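Local coordinates for protein acetyltransferase-like, GNAT family (Bacteroides thetaiotaomicron, PDB 3EY5) that probably transfers an acetyl group to an amine, as a putative N-acetyltransferase of the GNAT family, at residues E23-R35 against Y74-R86. Sequence-based numbering, arbitrary orientation.
Sequences ELLVESFPPEEYR and YYVEHFATNPALR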
loop_
_atom_site.group_PDB
_atom_site.type_symbol
_atom_site.label_atom_id
_atom_site.label_comp_id
_atom_site.label_asym_id
_atom_site.label_seq_id
_atom_site.Cartn_x
_atom_site.Cartn_y
_atom_site.Cartn_z
ATOM N N GLU A 23 -4.212 -14.761 -3.268
ATOM C CA GLU A 23 -3.265 -15.735 -2.731
ATOM C C GLU A 23 -1.986 -15.045 -2.218
ATOM O O GLU A 23 -1.518 -15.310 -1.111
ATOM C CB GLU A 23 -2.934 -16.827 -3.773
ATOM C CG GLU A 23 -1.965 -17.924 -3.249
ATOM C CD GLU A 23 -2.263 -19.358 -3.743
ATOM O OE1 GLU A 23 -2.895 -19.533 -4.820
ATOM O OE2 GLU A 23 -1.851 -20.323 -3.044
ATOM N N LEU A 24 -1.440 -14.147 -3.033
ATOM C CA LEU A 24 -0.224 -13.446 -2.703
ATOM C C LEU A 24 -0.388 -12.537 -1.465
ATOM O O LEU A 24 0.486 -12.493 -0.581
ATOM C CB LEU A 24 0.219 -12.660 -3.931
ATOM C CG LEU A 24 1.474 -11.834 -3.827
ATOM C CD1 LEU A 24 2.637 -12.690 -3.240
ATOM C CD2 LEU A 24 1.819 -11.266 -5.222
ATOM N N LEU A 25 -1.510 -11.825 -1.410
ATOM C CA LEU A 25 -1.900 -11.060 -0.222
ATOM C C LEU A 25 -1.920 -11.897 1.072
ATOM O O LEU A 25 -1.359 -11.498 2.090
ATOM C CB LEU A 25 -3.295 -10.460 -0.419
ATOM C CG LEU A 25 -3.881 -9.641 0.740
ATOM C CD1 LEU A 25 -3.137 -8.350 0.975
ATOM C CD2 LEU A 25 -5.385 -9.394 0.493
ATOM N N VAL A 26 -2.574 -13.052 1.035
ATOM C CA VAL A 26 -2.734 -13.833 2.253
ATOM C C VAL A 26 -1.367 -14.411 2.678
ATOM O O VAL A 26 -1.096 -14.639 3.852
ATOM C CB VAL A 26 -3.802 -14.922 2.026
ATOM C CG1 VAL A 26 -3.783 -15.995 3.123
ATOM C CG2 VAL A 26 -5.195 -14.255 1.915
ATOM N N GLU A 27 -0.503 -14.616 1.700
ATOM C CA GLU A 27 0.802 -15.189 1.963
ATOM C C GLU A 27 1.812 -14.153 2.408
ATOM O O GLU A 27 2.790 -14.503 3.046
ATOM C CB GLU A 27 1.310 -15.997 0.760
ATOM C CG GLU A 27 0.675 -17.374 0.638
ATOM C CD GLU A 27 0.233 -17.968 1.986
ATOM O OE1 GLU A 27 1.034 -17.988 2.969
ATOM O OE2 GLU A 27 -0.937 -18.437 2.066
ATOM N N SER A 28 1.540 -12.890 2.104
ATOM C CA SER A 28 2.442 -11.801 2.396
ATOM C C SER A 28 2.186 -11.110 3.746
ATOM O O SER A 28 3.106 -10.551 4.325
ATOM C CB SER A 28 2.392 -10.735 1.289
ATOM O OG SER A 28 2.866 -11.242 0.072
ATOM N N PHE A 29 0.950 -11.109 4.235
ATOM C CA PHE A 29 0.623 -10.302 5.409
ATOM C C PHE A 29 -0.073 -11.185 6.433
ATOM O O PHE A 29 -0.695 -12.200 6.066
ATOM C CB PHE A 29 -0.232 -9.086 5.022
ATOM C CG PHE A 29 0.439 -8.140 4.031
ATOM C CD1 PHE A 29 1.362 -7.178 4.462
ATOM C CD2 PHE A 29 0.157 -8.215 2.671
ATOM C CE1 PHE A 29 2.003 -6.312 3.539
ATOM C CE2 PHE A 29 0.787 -7.360 1.744
ATOM C CZ PHE A 29 1.698 -6.406 2.176
ATOM N N PRO A 30 0.068 -10.859 7.733
ATOM C CA PRO A 30 -0.748 -11.611 8.685
ATOM C C PRO A 30 -2.222 -11.231 8.505
ATOM O O PRO A 30 -2.508 -10.112 8.077
ATOM C CB PRO A 30 -0.205 -11.169 10.053
ATOM C CG PRO A 30 1.190 -10.698 9.737
ATOM C CD PRO A 30 1.033 -9.987 8.414
ATOM N N PRO A 31 -3.145 -12.176 8.774
ATOM C CA PRO A 31 -4.592 -11.972 8.594
ATOM C C PRO A 31 -5.119 -10.682 9.238
ATOM O O PRO A 31 -6.087 -10.072 8.711
ATOM C CB PRO A 31 -5.224 -13.217 9.266
ATOM C CG PRO A 31 -4.063 -13.990 9.918
ATOM C CD PRO A 31 -2.829 -13.566 9.190
ATOM N N GLU A 32 -4.503 -10.255 10.343
ATOM C CA GLU A 32 -4.929 -9.023 11.042
ATOM C C GLU A 32 -4.512 -7.792 10.280
ATOM O O GLU A 32 -4.888 -6.693 10.665
ATOM C CB GLU A 32 -4.348 -8.917 12.461
ATOM C CG GLU A 32 -4.646 -10.086 13.409
ATOM C CD GLU A 32 -3.588 -11.197 13.325
ATOM O OE1 GLU A 32 -2.751 -11.184 12.376
ATOM O OE2 GLU A 32 -3.590 -12.082 14.214
ATOM N N GLU A 33 -3.718 -7.965 9.223
ATOM C CA GLU A 33 -3.195 -6.819 8.466
ATOM C C GLU A 33 -3.831 -6.556 7.126
ATOM O O GLU A 33 -3.314 -5.778 6.318
ATOM C CB GLU A 33 -1.691 -6.915 8.292
ATOM C CG GLU A 33 -0.984 -6.515 9.553
ATOM C CD GLU A 33 0.511 -6.596 9.422
ATOM O OE1 GLU A 33 1.100 -5.894 8.553
ATOM O OE2 GLU A 33 1.085 -7.376 10.204
ATOM N N TYR A 34 -4.968 -7.171 6.874
ATOM C CA TYR A 34 -5.751 -6.744 5.707
ATOM C C TYR A 34 -7.185 -6.973 6.025
ATOM O O TYR A 34 -7.505 -7.685 6.948
ATOM C CB TYR A 34 -5.319 -7.477 4.414
ATOM C CG TYR A 34 -5.225 -8.972 4.587
ATOM C CD1 TYR A 34 -6.339 -9.796 4.391
ATOM C CD2 TYR A 34 -4.025 -9.569 4.994
ATOM C CE1 TYR A 34 -6.257 -11.180 4.583
ATOM C CE2 TYR A 34 -3.938 -10.958 5.189
ATOM C CZ TYR A 34 -5.049 -11.740 4.983
ATOM O OH TYR A 34 -4.949 -13.088 5.161
ATOM N N ARG A 35 -8.080 -6.370 5.266
ATOM C CA ARG A 35 -9.481 -6.540 5.610
ATOM C C ARG A 35 -9.965 -7.950 5.281
ATOM O O ARG A 35 -9.307 -8.688 4.563
ATOM C CB ARG A 35 -10.333 -5.446 4.972
ATOM C CG ARG A 35 -10.150 -5.292 3.477
ATOM C CD ARG A 35 -10.932 -4.053 3.019
ATOM N NE ARG A 35 -10.138 -2.813 3.005
ATOM C CZ ARG A 35 -10.325 -1.779 3.823
ATOM N NH1 ARG A 35 -11.265 -1.827 4.752
ATOM N NH2 ARG A 35 -9.566 -0.693 3.713
ATOM N N TYR A 74 -2.309 10.020 -3.347
ATOM C CA TYR A 74 -2.595 8.604 -3.366
ATOM C C TYR A 74 -2.051 7.899 -2.100
ATOM O O TYR A 74 -0.924 8.192 -1.630
ATOM C CB TYR A 74 -1.934 7.953 -4.592
ATOM C CG TYR A 74 -2.422 8.453 -5.936
ATOM C CD1 TYR A 74 -3.715 8.182 -6.386
ATOM C CD2 TYR A 74 -1.581 9.188 -6.761
ATOM C CE1 TYR A 74 -4.166 8.653 -7.648
ATOM C CE2 TYR A 74 -2.003 9.654 -8.026
ATOM C CZ TYR A 74 -3.289 9.379 -8.457
ATOM O OH TYR A 74 -3.679 9.855 -9.683
ATOM N N TYR A 75 -2.851 6.963 -1.579
ATOM C CA TYR A 75 -2.466 6.180 -0.402
ATOM C C TYR A 75 -2.279 4.736 -0.807
ATOM O O TYR A 75 -3.223 4.116 -1.341
ATOM C CB TYR A 75 -3.544 6.237 0.683
ATOM C CG TYR A 75 -3.239 5.308 1.825
ATOM C CD1 TYR A 75 -2.070 5.477 2.596
ATOM C CD2 TYR A 75 -4.091 4.241 2.135
ATOM C CE1 TYR A 75 -1.773 4.617 3.635
ATOM C CE2 TYR A 75 -3.801 3.375 3.196
ATOM C CZ TYR A 75 -2.628 3.573 3.921
ATOM O OH TYR A 75 -2.319 2.758 4.993
ATOM N N VAL A 76 -1.073 4.210 -0.601
ATOM C CA VAL A 76 -0.804 2.827 -0.960
ATOM C C VAL A 76 -1.191 1.920 0.229
ATOM O O VAL A 76 -0.598 2.001 1.335
ATOM C CB VAL A 76 0.661 2.586 -1.435
ATOM C CG1 VAL A 76 0.915 1.095 -1.550
ATOM C CG2 VAL A 76 0.921 3.291 -2.809
ATOM N N GLU A 77 -2.211 1.091 0.029
ATOM C CA GLU A 77 -2.687 0.255 1.136
ATOM C C GLU A 77 -1.844 -1.028 1.239
ATOM O O GLU A 77 -1.176 -1.260 2.259
ATOM C CB GLU A 77 -4.195 -0.027 1.015
ATOM C CG GLU A 77 -4.876 -0.251 2.353
ATOM C CD GLU A 77 -6.297 -0.788 2.224
ATOM O OE1 GLU A 77 -6.924 -0.566 1.187
ATOM O OE2 GLU A 77 -6.792 -1.449 3.156
ATOM N N HIS A 78 -1.827 -1.848 0.195
ATOM C CA HIS A 78 -0.895 -2.964 0.195
ATOM C C HIS A 78 -0.109 -3.036 -1.068
ATOM O O HIS A 78 -0.553 -2.634 -2.133
ATOM C CB HIS A 78 -1.610 -4.286 0.374
ATOM C CG HIS A 78 -2.301 -4.412 1.681
ATOM N ND1 HIS A 78 -3.660 -4.260 1.818
ATOM C CD2 HIS A 78 -1.820 -4.639 2.916
ATOM C CE1 HIS A 78 -3.994 -4.408 3.084
ATOM N NE2 HIS A 78 -2.894 -4.643 3.774
ATOM N N PHE A 79 1.083 -3.570 -0.913
ATOM C CA PHE A 79 1.995 -3.653 -1.988
ATOM C C PHE A 79 2.865 -4.887 -1.729
ATOM O O PHE A 79 3.505 -4.971 -0.688
ATOM C CB PHE A 79 2.841 -2.381 -1.994
ATOM C CG PHE A 79 3.964 -2.422 -2.949
ATOM C CD1 PHE A 79 5.284 -2.349 -2.486
ATOM C CD2 PHE A 79 3.726 -2.542 -4.309
ATOM C CE1 PHE A 79 6.372 -2.402 -3.390
ATOM C CE2 PHE A 79 4.797 -2.579 -5.233
ATOM C CZ PHE A 79 6.120 -2.510 -4.772
ATOM N N ALA A 80 2.876 -5.830 -2.674
ATOM C CA ALA A 80 3.712 -7.019 -2.537
ATOM C C ALA A 80 4.084 -7.606 -3.887
ATOM O O ALA A 80 3.293 -7.576 -4.831
ATOM C CB ALA A 80 3.003 -8.082 -1.670
ATOM N N THR A 81 5.305 -8.108 -3.984
ATOM C CA THR A 81 5.733 -8.894 -5.157
ATOM C C THR A 81 5.849 -10.363 -4.770
ATOM O O THR A 81 5.974 -10.689 -3.582
ATOM C CB THR A 81 7.109 -8.431 -5.657
ATOM O OG1 THR A 81 8.055 -8.570 -4.578
ATOM C CG2 THR A 81 7.053 -6.950 -6.128
ATOM N N ASN A 82 5.825 -11.240 -5.768
ATOM C CA ASN A 82 5.968 -12.671 -5.571
ATOM C C ASN A 82 7.321 -13.076 -4.932
ATOM O O ASN A 82 8.383 -12.770 -5.480
ATOM C CB ASN A 82 5.760 -13.399 -6.895
ATOM C CG ASN A 82 5.452 -14.879 -6.705
ATOM O OD1 ASN A 82 6.228 -15.634 -6.114
ATOM N ND2 ASN A 82 4.305 -15.295 -7.204
ATOM N N PRO A 83 7.272 -13.772 -3.772
ATOM C CA PRO A 83 8.495 -14.089 -3.017
ATOM C C PRO A 83 9.457 -15.038 -3.759
ATOM O O PRO A 83 10.644 -15.070 -3.440
ATOM C CB PRO A 83 7.973 -14.708 -1.709
ATOM C CG PRO A 83 6.577 -15.136 -1.996
ATOM C CD PRO A 83 6.047 -14.213 -3.064
ATOM N N ALA A 84 8.956 -15.776 -4.750
ATOM C CA ALA A 84 9.824 -16.565 -5.638
ATOM C C ALA A 84 10.796 -15.651 -6.403
ATOM O O ALA A 84 11.945 -16.011 -6.662
ATOM C CB ALA A 84 8.988 -17.378 -6.616
ATOM N N LEU A 85 10.352 -14.448 -6.726
ATOM C CA LEU A 85 11.204 -13.505 -7.426
ATOM C C LEU A 85 12.187 -12.771 -6.510
ATOM O O LEU A 85 12.670 -11.693 -6.855
ATOM C CB LEU A 85 10.338 -12.489 -8.175
ATOM C CG LEU A 85 9.573 -12.845 -9.448
ATOM C CD1 LEU A 85 9.063 -14.266 -9.489
ATOM C CD2 LEU A 85 8.418 -11.872 -9.549
ATOM N N ARG A 86 12.502 -13.348 -5.353
ATOM C CA ARG A 86 13.372 -12.670 -4.370
ATOM C C ARG A 86 14.768 -12.300 -4.876
ATOM O O ARG A 86 15.323 -12.973 -5.742
ATOM C CB ARG A 86 13.502 -13.497 -3.093
ATOM C CG ARG A 86 13.936 -14.934 -3.295
ATOM C CD ARG A 86 13.471 -15.695 -2.098
ATOM N NE ARG A 86 13.544 -17.137 -2.262
ATOM C CZ ARG A 86 14.675 -17.824 -2.401
ATOM N NH1 ARG A 86 15.851 -17.197 -2.439
ATOM N NH2 ARG A 86 14.627 -19.150 -2.527
#
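Ser28 and Ala80 bring the backbones together, their CA atoms 7.0 Å apart, where helix 23-28 crosses strand 74-81 at 96°. The chain leaves helical geometry at Phe29, and Glu33 to Arg35 come back to the strand. His78 is central here. His78 NE2 donates to Glu33 O at 2.8 Å, in the carbonyl plane and tilted slightly from the imidazole plane. Leu25 CD1 makes a CH-pi contact over one imidazole face, and Tyr34 CB lies 3.6 Å from CE1 of His78. The imidazole edge meets the face of Phe29 in an edge-to-face pair, with planes at 55° and His78 CD2 over the centre of the phenyl ring. With CG anti to its carbonyl carbon (chi1 -64°), His78 sends its ring in among these groups. Replacing His78 by an alanine is likely to leave the Glu33 carbonyl without this donor and to open a gap between Leu25 and Phe29. Farther along, Leu24 CD1 packs on Pro83 CD at 3.7 Å. At the other end, Arg35 NH2 forms a salt bridge with Glu77 OE2, bent and weak as a hydrogen bond; NH2 also donates to Val176 O, and OE2 also bonds Tyr142 OH. Glu77 and His78 form a classic beta bulge opposite Thr66 of strand 60-69. The contact lays helix 15-28 on one face of the mixed GNAT sheet, beside helix 37-46, while Phe79 points away toward helix 90-101.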